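Local coordinates for probable branched-chain amino acid ABC transporter, amino acid binding protein (PDB 3LKB) that probably serves as the substrate-binding component of a branched-chain amino acid ABC transporter, and holds a valine between its lobes in this crystal, at residues F11-T17 and V52-Y58; F67-V71 and L93-I99; E32-W37 and I271-R277. The protein carries 2 engineered substitutions. All blocks are in the same frame, centred on the assembly; numbering follows the deposited sequence.

Interaction 1: residues F11-T17 and V52-Y58. With VAL (valine), chain C.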
loop_
_atom_site.group_PDB
_atom_site.type_symbol
_atom_site.label_atom_id
_atom_site.label_comp_id
_atom_site.label_asym_id
_atom_site.label_seq_id
_atom_site.Cartn_x
_atom_site.Cartn_y
_atom_site.Cartn_z
ATOM N N PHE A 11 -12.976 5.322 -14.428
ATOM C CA PHE A 11 -11.951 6.013 -13.683
ATOM C C PHE A 11 -12.233 5.987 -12.173
ATOM O O PHE A 11 -13.315 6.320 -11.714
ATOM C CB PHE A 11 -11.761 7.430 -14.256
ATOM C CG PHE A 11 -11.138 8.429 -13.299
ATOM C CD1 PHE A 11 -9.748 8.580 -13.220
ATOM C CD2 PHE A 11 -11.936 9.238 -12.503
ATOM C CE1 PHE A 11 -9.172 9.529 -12.370
ATOM C CE2 PHE A 11 -11.386 10.179 -11.667
ATOM C CZ PHE A 11 -9.976 10.321 -11.599
ATOM N N TRP A 12 -11.254 5.544 -11.400
ATOM C CA TRP A 12 -11.340 5.597 -9.945
ATOM C C TRP A 12 -10.133 6.344 -9.466
ATOM O O TRP A 12 -9.031 6.212 -10.042
ATOM C CB TRP A 12 -11.323 4.185 -9.389
ATOM C CG TRP A 12 -11.281 4.073 -7.892
ATOM C CD1 TRP A 12 -12.335 4.120 -7.066
ATOM C CD2 TRP A 12 -10.108 3.909 -7.049
ATOM N NE1 TRP A 12 -11.924 3.981 -5.755
ATOM C CE2 TRP A 12 -10.567 3.850 -5.713
ATOM C CE3 TRP A 12 -8.732 3.846 -7.298
ATOM C CZ2 TRP A 12 -9.719 3.680 -4.629
ATOM C CZ3 TRP A 12 -7.868 3.689 -6.215
ATOM C CH2 TRP A 12 -8.375 3.592 -4.890
ATOM N N SER A 13 -10.335 7.173 -8.456
ATOM C CA SER A 13 -9.208 7.861 -7.796
ATOM C C SER A 13 -9.356 7.646 -6.302
ATOM O O SER A 13 -10.392 7.953 -5.747
ATOM C CB SER A 13 -9.215 9.366 -8.125
ATOM O OG SER A 13 -8.421 10.108 -7.219
ATOM N N GLY A 14 -8.333 7.100 -5.655
ATOM C CA GLY A 14 -8.379 6.810 -4.222
ATOM C C GLY A 14 -7.005 6.418 -3.718
ATOM O O GLY A 14 -5.994 6.551 -4.434
ATOM N N ALA A 15 -6.960 6.004 -2.454
ATOM C CA ALA A 15 -5.746 5.774 -1.704
ATOM C C ALA A 15 -5.260 4.319 -1.807
ATOM O O ALA A 15 -5.552 3.511 -0.899
ATOM C CB ALA A 15 -5.988 6.113 -0.246
ATOM N N ILE A 16 -4.523 4.009 -2.884
ATOM C CA ILE A 16 -3.839 2.726 -3.042
ATOM C C ILE A 16 -2.691 2.711 -2.010
ATOM O O ILE A 16 -2.340 1.652 -1.447
ATOM C CB ILE A 16 -3.330 2.540 -4.518
ATOM C CG1 ILE A 16 -4.483 2.253 -5.474
ATOM C CG2 ILE A 16 -2.484 1.314 -4.659
ATOM C CD1 ILE A 16 -4.297 2.911 -6.829
ATOM N N THR A 17 -2.137 3.902 -1.721
ATOM C CA THR A 17 -1.166 4.033 -0.650
ATOM C C THR A 17 -1.516 5.236 0.154
ATOM O O THR A 17 -2.468 5.925 -0.197
ATOM C CB THR A 17 0.273 4.121 -1.171
ATOM O OG1 THR A 17 0.485 5.369 -1.883
ATOM C CG2 THR A 17 0.552 2.897 -2.076
ATOM N N VAL A 52 -8.816 3.283 -15.704
ATOM C CA VAL A 52 -7.907 4.217 -15.128
ATOM C C VAL A 52 -8.089 4.273 -13.612
ATOM O O VAL A 52 -9.129 4.711 -13.104
ATOM C CB VAL A 52 -8.019 5.572 -15.780
ATOM C CG1 VAL A 52 -7.077 6.535 -15.112
ATOM C CG2 VAL A 52 -7.733 5.432 -17.300
ATOM N N VAL A 53 -7.061 3.790 -12.912
ATOM C CA VAL A 53 -7.045 3.661 -11.467
ATOM C C VAL A 53 -5.902 4.498 -10.924
ATOM O O VAL A 53 -4.741 4.126 -11.102
ATOM C CB VAL A 53 -6.837 2.190 -11.072
ATOM C CG1 VAL A 53 -6.364 2.091 -9.642
ATOM C CG2 VAL A 53 -8.143 1.409 -11.275
ATOM N N ARG A 54 -6.231 5.625 -10.280
ATOM C CA ARG A 54 -5.211 6.576 -9.791
ATOM C C ARG A 54 -5.101 6.516 -8.271
ATOM O O ARG A 54 -6.109 6.479 -7.545
ATOM C CB ARG A 54 -5.563 8.026 -10.191
ATOM C CG ARG A 54 -5.923 8.221 -11.671
ATOM C CD ARG A 54 -4.880 9.009 -12.414
ATOM N NE ARG A 54 -4.028 8.180 -13.248
ATOM C CZ ARG A 54 -3.789 8.394 -14.549
ATOM N NH1 ARG A 54 -4.354 9.412 -15.192
ATOM N NH2 ARG A 54 -2.953 7.591 -15.196
ATOM N N ASP A 55 -3.875 6.492 -7.795
ATOM C CA ASP A 55 -3.581 6.613 -6.421
ATOM C C ASP A 55 -3.434 8.087 -6.073
ATOM O O ASP A 55 -2.420 8.687 -6.408
ATOM C CB ASP A 55 -2.247 5.917 -6.165
ATOM C CG ASP A 55 -1.814 5.976 -4.686
ATOM O OD1 ASP A 55 -2.642 6.211 -3.767
ATOM O OD2 ASP A 55 -0.615 5.775 -4.445
ATOM N N ASP A 56 -4.432 8.656 -5.383
ATOM C CA ASP A 56 -4.348 10.016 -4.879
ATOM C C ASP A 56 -3.783 10.123 -3.476
ATOM O O ASP A 56 -3.673 11.228 -2.965
ATOM C CB ASP A 56 -5.718 10.706 -4.905
ATOM C CG ASP A 56 -6.794 9.972 -4.047
ATOM O OD1 ASP A 56 -6.463 9.362 -2.988
ATOM O OD2 ASP A 56 -7.991 10.025 -4.459
ATOM N N GLN A 57 -3.471 8.983 -2.851
ATOM C CA GLN A 57 -2.937 8.916 -1.476
ATOM C C GLN A 57 -3.724 9.722 -0.429
ATOM O O GLN A 57 -3.159 10.200 0.556
ATOM C CB GLN A 57 -1.465 9.314 -1.465
ATOM C CG GLN A 57 -0.636 8.391 -2.377
ATOM C CD GLN A 57 0.832 8.592 -2.258
ATOM O OE1 GLN A 57 1.326 9.706 -2.432
ATOM N NE2 GLN A 57 1.563 7.508 -1.954
ATOM N N TYR A 58 -5.029 9.843 -0.640
ATOM C CA TYR A 58 -5.897 10.532 0.306
ATOM C C TYR A 58 -5.609 12.018 0.316
ATOM O O TYR A 58 -5.867 12.664 1.297
ATOM C CB TYR A 58 -5.701 9.991 1.742
ATOM C CG TYR A 58 -6.985 9.900 2.525
ATOM C CD1 TYR A 58 -8.046 9.159 2.034
ATOM C CD2 TYR A 58 -7.154 10.572 3.738
ATOM C CE1 TYR A 58 -9.227 9.079 2.721
ATOM C CE2 TYR A 58 -8.362 10.498 4.442
ATOM C CZ TYR A 58 -9.379 9.733 3.926
ATOM O OH TYR A 58 -10.559 9.610 4.568
HETATM N N VAL C . -11.845 5.677 4.096
HETATM C CA VAL C . -13.178 6.138 3.547
HETATM C C VAL C . -13.287 6.076 2.062
HETATM O O VAL C . -13.769 5.050 1.636
HETATM C CB VAL C . -13.524 7.566 3.905
HETATM C CG1 VAL C . -12.635 8.525 3.277
HETATM C CG2 VAL C . -14.831 7.811 3.473
#
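Two neighbouring parallel strands, F11-G14 and V52-D55, pair in the buried sheet and then turn into the loops that follow them toward the valine pocket. Their axes lie 4.8 Å apart and 11° from parallel. W12 N gives to V52 O at 2.8 Å, R54 N gives to W12 O, and G14 N to R54 O. F11, S13, V52 and R54 face helix 60-72. There V52 CG1 meets the edge of the F11 ring, and R54 bends back so that its guanidinium lies over V52 CG1, with NH1 paired to E69. On the other face, W12 and V53 turn toward helix 21-41, and V53 CG1 meets I16 CD1 at 3.6 Å. The pair forms a beta-alpha-beta unit with helix 21-41 as its crossover; in a type I periplasmic binding protein fold, ligand-binding loops commonly leave the C-terminal ends of such strands. Two aspartates organise these loops. D55 OD1 accepts Q57 N, two residues on, in an Asx turn, and on the opposite face of its carboxylate takes T17 N at 3.1 Å. D55 OD2 takes T17 OG1 at 2.8 Å on its syn lone pair, a reach set by CG standing anti to the backbone N (chi1 -180°). D56 forms a second Asx turn, OD1 receiving Y58 N at 2.8 Å, while its OD2 is gripped by S13 OG (2.8 Å) on the anti side, tilted out of the carboxylate plane, and by T63 of helix 60-72. D56 N also gives to G14 O, from above the carbonyl plane. A side chain on G14 would run into the W12 ring, one face of which carries G14 N. Beyond these turns Y58, a valine-pocket residue, turns its ring edge toward the ligand, though the close fit is doubtful.

Interaction 2: residues F67-V71 and L93-I99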
loop_
_atom_site.group_PDB
_atom_site.type_symbol
_atom_site.label_atom_id
_atom_site.label_comp_id
_atom_site.label_asym_id
_atom_site.label_seq_id
_atom_site.Cartn_x
_atom_site.Cartn_y
_atom_site.Cartn_z
ATOM N N PHE A 67 -9.496 14.121 -11.278
ATOM C CA PHE A 67 -10.852 14.222 -11.727
ATOM C C PHE A 67 -10.994 15.182 -12.890
ATOM O O PHE A 67 -11.723 14.889 -13.858
ATOM C CB PHE A 67 -11.715 14.705 -10.576
ATOM C CG PHE A 67 -13.161 14.854 -10.923
ATOM C CD1 PHE A 67 -13.901 13.768 -11.420
ATOM C CD2 PHE A 67 -13.783 16.062 -10.741
ATOM C CE1 PHE A 67 -15.233 13.898 -11.727
ATOM C CE2 PHE A 67 -15.148 16.211 -11.038
ATOM C CZ PHE A 67 -15.881 15.139 -11.528
ATOM N N GLU A 68 -10.308 16.324 -12.802
ATOM C CA GLU A 68 -10.361 17.312 -13.890
ATOM C C GLU A 68 -9.785 16.752 -15.179
ATOM O O GLU A 68 -10.414 16.904 -16.219
ATOM C CB GLU A 68 -9.730 18.644 -13.529
ATOM C CG GLU A 68 -10.619 19.433 -12.595
ATOM C CD GLU A 68 -9.892 20.569 -11.871
ATOM O OE1 GLU A 68 -8.619 20.594 -11.805
ATOM O OE2 GLU A 68 -10.620 21.440 -11.341
ATOM N N GLU A 69 -8.632 16.080 -15.075
ATOM C CA GLU A 69 -8.008 15.382 -16.196
ATOM C C GLU A 69 -8.978 14.373 -16.748
ATOM O O GLU A 69 -9.217 14.372 -17.953
ATOM C CB GLU A 69 -6.703 14.680 -15.810
ATOM C CG GLU A 69 -6.288 13.537 -16.786
ATOM C CD GLU A 69 -5.310 12.502 -16.169
ATOM O OE1 GLU A 69 -5.668 11.842 -15.144
ATOM O OE2 GLU A 69 -4.205 12.340 -16.725
ATOM N N ALA A 70 -9.553 13.548 -15.875
ATOM C CA ALA A 70 -10.485 12.520 -16.299
ATOM C C ALA A 70 -11.772 13.080 -16.937
ATOM O O ALA A 70 -12.361 12.402 -17.759
ATOM C CB ALA A 70 -10.822 11.578 -15.147
ATOM N N VAL A 71 -12.228 14.270 -16.552
ATOM C CA VAL A 71 -13.434 14.778 -17.192
ATOM C C VAL A 71 -13.056 15.355 -18.567
ATOM O O VAL A 71 -13.713 15.047 -19.597
ATOM C CB VAL A 71 -14.304 15.778 -16.283
ATOM C CG1 VAL A 71 -13.427 16.786 -15.558
ATOM C CG2 VAL A 71 -15.312 16.546 -17.116
ATOM N N LEU A 93 -18.783 20.796 -8.017
ATOM C CA LEU A 93 -18.336 20.537 -9.369
ATOM C C LEU A 93 -19.047 19.302 -9.965
ATOM O O LEU A 93 -19.422 19.298 -11.150
ATOM C CB LEU A 93 -16.832 20.367 -9.356
ATOM C CG LEU A 93 -16.078 20.213 -10.667
ATOM C CD1 LEU A 93 -16.367 21.410 -11.589
ATOM C CD2 LEU A 93 -14.586 20.144 -10.281
ATOM N N ILE A 94 -19.249 18.272 -9.144
ATOM C CA ILE A 94 -19.987 17.092 -9.615
ATOM C C ILE A 94 -21.396 17.461 -10.095
ATOM O O ILE A 94 -21.820 17.067 -11.160
ATOM C CB ILE A 94 -20.061 15.982 -8.529
ATOM C CG1 ILE A 94 -18.635 15.488 -8.186
ATOM C CG2 ILE A 94 -20.991 14.841 -8.990
ATOM C CD1 ILE A 94 -18.525 14.403 -7.211
ATOM N N GLN A 95 -22.107 18.174 -9.236
ATOM C CA GLN A 95 -23.388 18.786 -9.521
ATOM C C GLN A 95 -23.346 19.633 -10.805
ATOM O O GLN A 95 -24.227 19.482 -11.673
ATOM C CB GLN A 95 -23.831 19.632 -8.308
ATOM C CG GLN A 95 -25.246 20.248 -8.406
ATOM C CD GLN A 95 -26.355 19.204 -8.303
ATOM O OE1 GLN A 95 -26.182 18.128 -7.676
ATOM N NE2 GLN A 95 -27.506 19.502 -8.936
ATOM N N GLU A 96 -22.346 20.511 -10.942
ATOM C CA GLU A 96 -22.300 21.435 -12.118
ATOM C C GLU A 96 -22.170 20.662 -13.403
ATOM O O GLU A 96 -22.895 20.885 -14.338
ATOM C CB GLU A 96 -21.147 22.454 -12.012
ATOM C CG GLU A 96 -20.886 23.292 -13.312
ATOM C CD GLU A 96 -19.671 24.235 -13.208
ATOM O OE1 GLU A 96 -19.474 24.882 -12.141
ATOM O OE2 GLU A 96 -18.895 24.319 -14.205
ATOM N N LEU A 97 -21.285 19.688 -13.429
ATOM C CA LEU A 97 -21.152 18.939 -14.656
ATOM C C LEU A 97 -22.010 17.688 -14.756
ATOM O O LEU A 97 -21.885 16.945 -15.717
ATOM C CB LEU A 97 -19.667 18.671 -14.964
ATOM C CG LEU A 97 -18.814 18.038 -13.899
ATOM C CD1 LEU A 97 -19.011 16.569 -14.051
ATOM C CD2 LEU A 97 -17.343 18.394 -14.094
ATOM N N ARG A 98 -22.884 17.467 -13.770
ATOM C CA ARG A 98 -23.840 16.368 -13.820
ATOM C C ARG A 98 -23.215 14.985 -14.089
ATOM O O ARG A 98 -23.729 14.219 -14.889
ATOM C CB ARG A 98 -24.903 16.630 -14.902
ATOM C CG ARG A 98 -25.556 17.992 -14.866
ATOM C CD ARG A 98 -26.528 18.149 -16.004
ATOM N NE ARG A 98 -27.068 19.507 -16.082
ATOM C CZ ARG A 98 -28.185 19.935 -15.468
ATOM N NH1 ARG A 98 -28.910 19.131 -14.686
ATOM N NH2 ARG A 98 -28.587 21.194 -15.624
ATOM N N ILE A 99 -22.093 14.650 -13.471
ATOM C CA ILE A 99 -21.673 13.254 -13.629
ATOM C C ILE A 99 -21.942 12.356 -12.428
ATOM O O ILE A 99 -21.439 12.613 -11.335
ATOM C CB ILE A 99 -20.236 13.052 -14.201
ATOM C CG1 ILE A 99 -19.203 12.996 -13.114
ATOM C CG2 ILE A 99 -19.850 14.075 -15.360
ATOM C CD1 ILE A 99 -18.153 11.987 -13.531
#
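The ring of F67 is met at its edge by I99, whose CD1 lies in the ring plane 3.9 Å from CE1, and by L93, whose CD2 comes near that plane 4.0 Å from CE2. I94 and L97 approach the end of the ring obliquely, with I94 CG1 4.3 Å from F67 CZ. Outside the two segments, the ring of F79, on strand 79-81, stacks with that of F67. The ring bridges two helices that run nearly parallel, 12° apart, but with axes 12.9 Å from each other. F67 spans that distance because its CG stands anti to the backbone N (chi1 180°), which carries the ring outward to the far helix; L93 slides past it in the opposite direction. One turn further on, V71 and L97 reach tip to tip, CG2 to CD2 at 4.1 Å. I99 joins from just beyond the Schellman motif at R98, where the chain turns out of helix 84-97 and brings the isoleucine back toward F67. An alanine in place of F67 is likely to open a gap among L93, I94 and I99 and to leave F79 without its stacking partner. Helices 60-72 and 84-97 flank strand 79-81 in sequence, and I94 and I99 both touch F79 as well, which ties the helix pair to the sheet. Apart from E68, whose carboxylate oxygen brushes L93, the contacts between the segments are carbon to carbon. Such a contact rests on shape and burial of apolar surface instead of directed bonds, with most of the side chains gathered round one aromatic ring.

Interaction 3: residues E32-W37 and I271-R277; sequences EDYCKW and IGRKYGR
Helix 21-41, the crossover helix of the first beta-alpha-beta unit, packs here against the C-terminal end of helix 263-274 and the turn that closes it. D33 faces that turn, and R277 grips its carboxylate side-on with two nitrogens. R277 NE meets the syn lone pair of D33 OD2 at 2.7 Å along an almost straight bond (176°), in the guanidinium plane; R277 NH2 reaches D33 OD1 at 3.0 Å from above the carboxylate plane, the two flat groups being turned against each other. D33 OD2 also accepts from Y287, giving that oxygen two partners, while OD1 is held by R277. On the other side of the guanidinium, NH1 gives to Q57 of the second subunit, which makes the salt bridge part of the dimer interface. I271 supplies the apolar half of the contact. Its CD1 sits over one face of W37, 3.7 Å from the centroid of the five-membered ring and 23° off the normal, a CH-pi contact. With CG1 beside its backbone N (chi1 -71°), I271 sends CD1 toward W37 and turns CG2 to CB of D33, 3.7 Å away. Y275 packs on D33 and K36: its CE2 is 3.5 Å from D33 O, and CD of K36 lies over one ring face. K36 in turn makes a weak salt bridge with E32. The backbone that presents R277 is a Schellman motif, with R277 N bonded to G272 O, G276 N to R273 O, and G276 at positive phi as the C' residue.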
loop_
_atom_site.group_PDB
_atom_site.type_symbol
_atom_site.label_atom_id
_atom_site.label_comp_id
_atom_site.label_asym_id
_atom_site.label_seq_id
_atom_site.Cartn_x
_atom_site.Cartn_y
_atom_site.Cartn_z
ATOM N N GLU A 32 -10.020 -2.286 -10.877
ATOM C CA GLU A 32 -9.188 -2.592 -12.009
ATOM C C GLU A 32 -9.510 -3.993 -12.496
ATOM O O GLU A 32 -9.666 -4.203 -13.685
ATOM C CB GLU A 32 -7.721 -2.504 -11.641
ATOM C CG GLU A 32 -6.835 -2.686 -12.845
ATOM C CD GLU A 32 -5.374 -2.320 -12.588
ATOM O OE1 GLU A 32 -5.093 -1.307 -11.876
ATOM O OE2 GLU A 32 -4.506 -3.058 -13.121
ATOM N N ASP A 33 -9.632 -4.940 -11.564
ATOM C CA ASP A 33 -9.925 -6.329 -11.923
ATOM C C ASP A 33 -11.275 -6.550 -12.623
ATOM O O ASP A 33 -11.350 -7.256 -13.637
ATOM C CB ASP A 33 -9.777 -7.262 -10.707
ATOM C CG ASP A 33 -8.332 -7.411 -10.307
ATOM O OD1 ASP A 33 -7.505 -6.874 -11.074
ATOM O OD2 ASP A 33 -8.015 -8.005 -9.249
ATOM N N TYR A 34 -12.287 -5.941 -12.068
ATOM C CA TYR A 34 -13.623 -6.085 -12.608
ATOM C C TYR A 34 -13.702 -5.499 -14.014
ATOM O O TYR A 34 -14.314 -6.077 -14.921
ATOM C CB TYR A 34 -14.603 -5.375 -11.696
ATOM C CG TYR A 34 -15.990 -5.796 -12.052
ATOM C CD1 TYR A 34 -16.431 -7.016 -11.632
ATOM C CD2 TYR A 34 -16.773 -4.956 -12.820
ATOM C CE1 TYR A 34 -17.680 -7.449 -11.984
ATOM C CE2 TYR A 34 -18.025 -5.389 -13.188
ATOM C CZ TYR A 34 -18.461 -6.622 -12.774
ATOM O OH TYR A 34 -19.695 -7.055 -13.160
ATOM N N CYS A 35 -13.073 -4.325 -14.170
ATOM C CA CYS A 35 -13.058 -3.658 -15.448
ATOM C C CYS A 35 -12.356 -4.527 -16.482
ATOM O O CYS A 35 -12.744 -4.562 -17.661
ATOM C CB CYS A 35 -12.365 -2.314 -15.338
ATOM S SG CYS A 35 -12.532 -1.260 -16.812
ATOM N N LYS A 36 -11.330 -5.241 -15.994
ATOM C CA LYS A 36 -10.537 -6.164 -16.794
ATOM C C LYS A 36 -11.397 -7.330 -17.228
ATOM O O LYS A 36 -11.401 -7.740 -18.388
ATOM C CB LYS A 36 -9.378 -6.686 -15.955
ATOM C CG LYS A 36 -8.145 -7.040 -16.767
ATOM C CD LYS A 36 -6.892 -6.381 -16.215
ATOM C CE LYS A 36 -6.862 -4.899 -16.540
ATOM N NZ LYS A 36 -5.601 -4.256 -16.061
ATOM N N TRP A 37 -12.141 -7.895 -16.249
ATOM C CA TRP A 37 -13.133 -8.946 -16.485
ATOM C C TRP A 37 -14.293 -8.506 -17.415
ATOM O O TRP A 37 -14.710 -9.261 -18.263
ATOM C CB TRP A 37 -13.673 -9.494 -15.152
ATOM C CG TRP A 37 -14.411 -10.806 -15.237
ATOM C CD1 TRP A 37 -13.855 -12.069 -15.309
ATOM C CD2 TRP A 37 -15.820 -11.003 -15.179
ATOM N NE1 TRP A 37 -14.844 -13.038 -15.315
ATOM C CE2 TRP A 37 -16.059 -12.403 -15.249
ATOM C CE3 TRP A 37 -16.911 -10.137 -15.090
ATOM C CZ2 TRP A 37 -17.350 -12.949 -15.260
ATOM C CZ3 TRP A 37 -18.224 -10.690 -15.084
ATOM C CH2 TRP A 37 -18.425 -12.082 -15.173
ATOM N N ILE A 271 -12.474 -14.035 -10.126
ATOM C CA ILE A 271 -11.746 -12.917 -10.722
ATOM C C ILE A 271 -10.410 -12.708 -10.000
ATOM O O ILE A 271 -9.340 -12.537 -10.606
ATOM C CB ILE A 271 -12.626 -11.645 -10.737
ATOM C CG1 ILE A 271 -13.754 -11.794 -11.788
ATOM C CG2 ILE A 271 -11.791 -10.408 -10.969
ATOM C CD1 ILE A 271 -14.752 -10.613 -11.806
ATOM N N GLY A 272 -10.461 -12.774 -8.681
ATOM C CA GLY A 272 -9.234 -12.614 -7.923
ATOM C C GLY A 272 -8.170 -13.628 -8.299
ATOM O O GLY A 272 -7.026 -13.276 -8.443
ATOM N N ARG A 273 -8.533 -14.893 -8.435
ATOM C CA ARG A 273 -7.527 -15.885 -8.761
ATOM C C ARG A 273 -7.038 -15.680 -10.180
ATOM O O ARG A 273 -5.816 -15.662 -10.442
ATOM C CB ARG A 273 -7.993 -17.319 -8.457
ATOM C CG ARG A 273 -9.068 -17.921 -9.351
ATOM C CD ARG A 273 -8.500 -18.641 -10.642
ATOM N NE ARG A 273 -7.439 -19.634 -10.365
ATOM C CZ ARG A 273 -7.632 -20.940 -10.134
ATOM N NH1 ARG A 273 -8.860 -21.470 -10.132
ATOM N NH2 ARG A 273 -6.580 -21.728 -9.904
ATOM N N LYS A 274 -7.985 -15.397 -11.068
ATOM C CA LYS A 274 -7.676 -15.184 -12.453
ATOM C C LYS A 274 -6.501 -14.260 -12.608
ATOM O O LYS A 274 -5.603 -14.598 -13.357
ATOM C CB LYS A 274 -8.888 -14.653 -13.216
ATOM C CG LYS A 274 -8.636 -14.463 -14.724
ATOM C CD LYS A 274 -9.782 -15.028 -15.613
ATOM C CE LYS A 274 -9.625 -14.601 -17.088
ATOM N NZ LYS A 274 -8.224 -14.803 -17.675
ATOM N N TYR A 275 -6.491 -13.111 -11.923
ATOM C CA TYR A 275 -5.429 -12.108 -12.121
ATOM C C TYR A 275 -4.328 -12.176 -11.051
ATOM O O TYR A 275 -3.573 -11.213 -10.854
ATOM C CB TYR A 275 -5.999 -10.666 -12.249
ATOM C CG TYR A 275 -7.068 -10.541 -13.317
ATOM C CD1 TYR A 275 -6.763 -10.803 -14.676
ATOM C CD2 TYR A 275 -8.391 -10.211 -12.980
ATOM C CE1 TYR A 275 -7.745 -10.740 -15.679
ATOM C CE2 TYR A 275 -9.399 -10.112 -13.971
ATOM C CZ TYR A 275 -9.068 -10.392 -15.326
ATOM O OH TYR A 275 -10.015 -10.338 -16.311
ATOM N N GLY A 276 -4.257 -13.316 -10.358
ATOM C CA GLY A 276 -3.186 -13.615 -9.389
ATOM C C GLY A 276 -3.113 -12.681 -8.183
ATOM O O GLY A 276 -2.027 -12.370 -7.709
ATOM N N ARG A 277 -4.260 -12.218 -7.684
ATOM C CA ARG A 277 -4.239 -11.383 -6.488
ATOM C C ARG A 277 -3.797 -12.222 -5.301
ATOM O O ARG A 277 -4.038 -13.433 -5.280
ATOM C CB ARG A 277 -5.618 -10.751 -6.219
ATOM C CG ARG A 277 -6.032 -9.754 -7.287
ATOM C CD ARG A 277 -5.024 -8.654 -7.364
ATOM N NE ARG A 277 -5.554 -7.587 -8.184
ATOM C CZ ARG A 277 -4.972 -6.421 -8.408
ATOM N NH1 ARG A 277 -3.787 -6.109 -7.852
ATOM N NH2 ARG A 277 -5.598 -5.558 -9.197
#

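In the fold
Interaction 1 is the most buried of the three and lies nearest the ligand, whereas interactions 2 and 3 are partly buried helix packing farther out. Strand 47-55 and helix 60-72 follow each other in the chain, and interactions 1 and 2 touch through the R54-E69 salt bridge and through F11 against A70. Interaction 3 holds the helix that connects the two strands of interaction 1, with E32 packing on V53; it does not touch interaction 2. Chemistry varies with place: backbone and carboxylate bonds at the pocket end of the sheet, almost purely apolar packing in interaction 2, and a charged pair beside apolar packing in interaction 3. Interactions 1 and 3 both reach the second subunit.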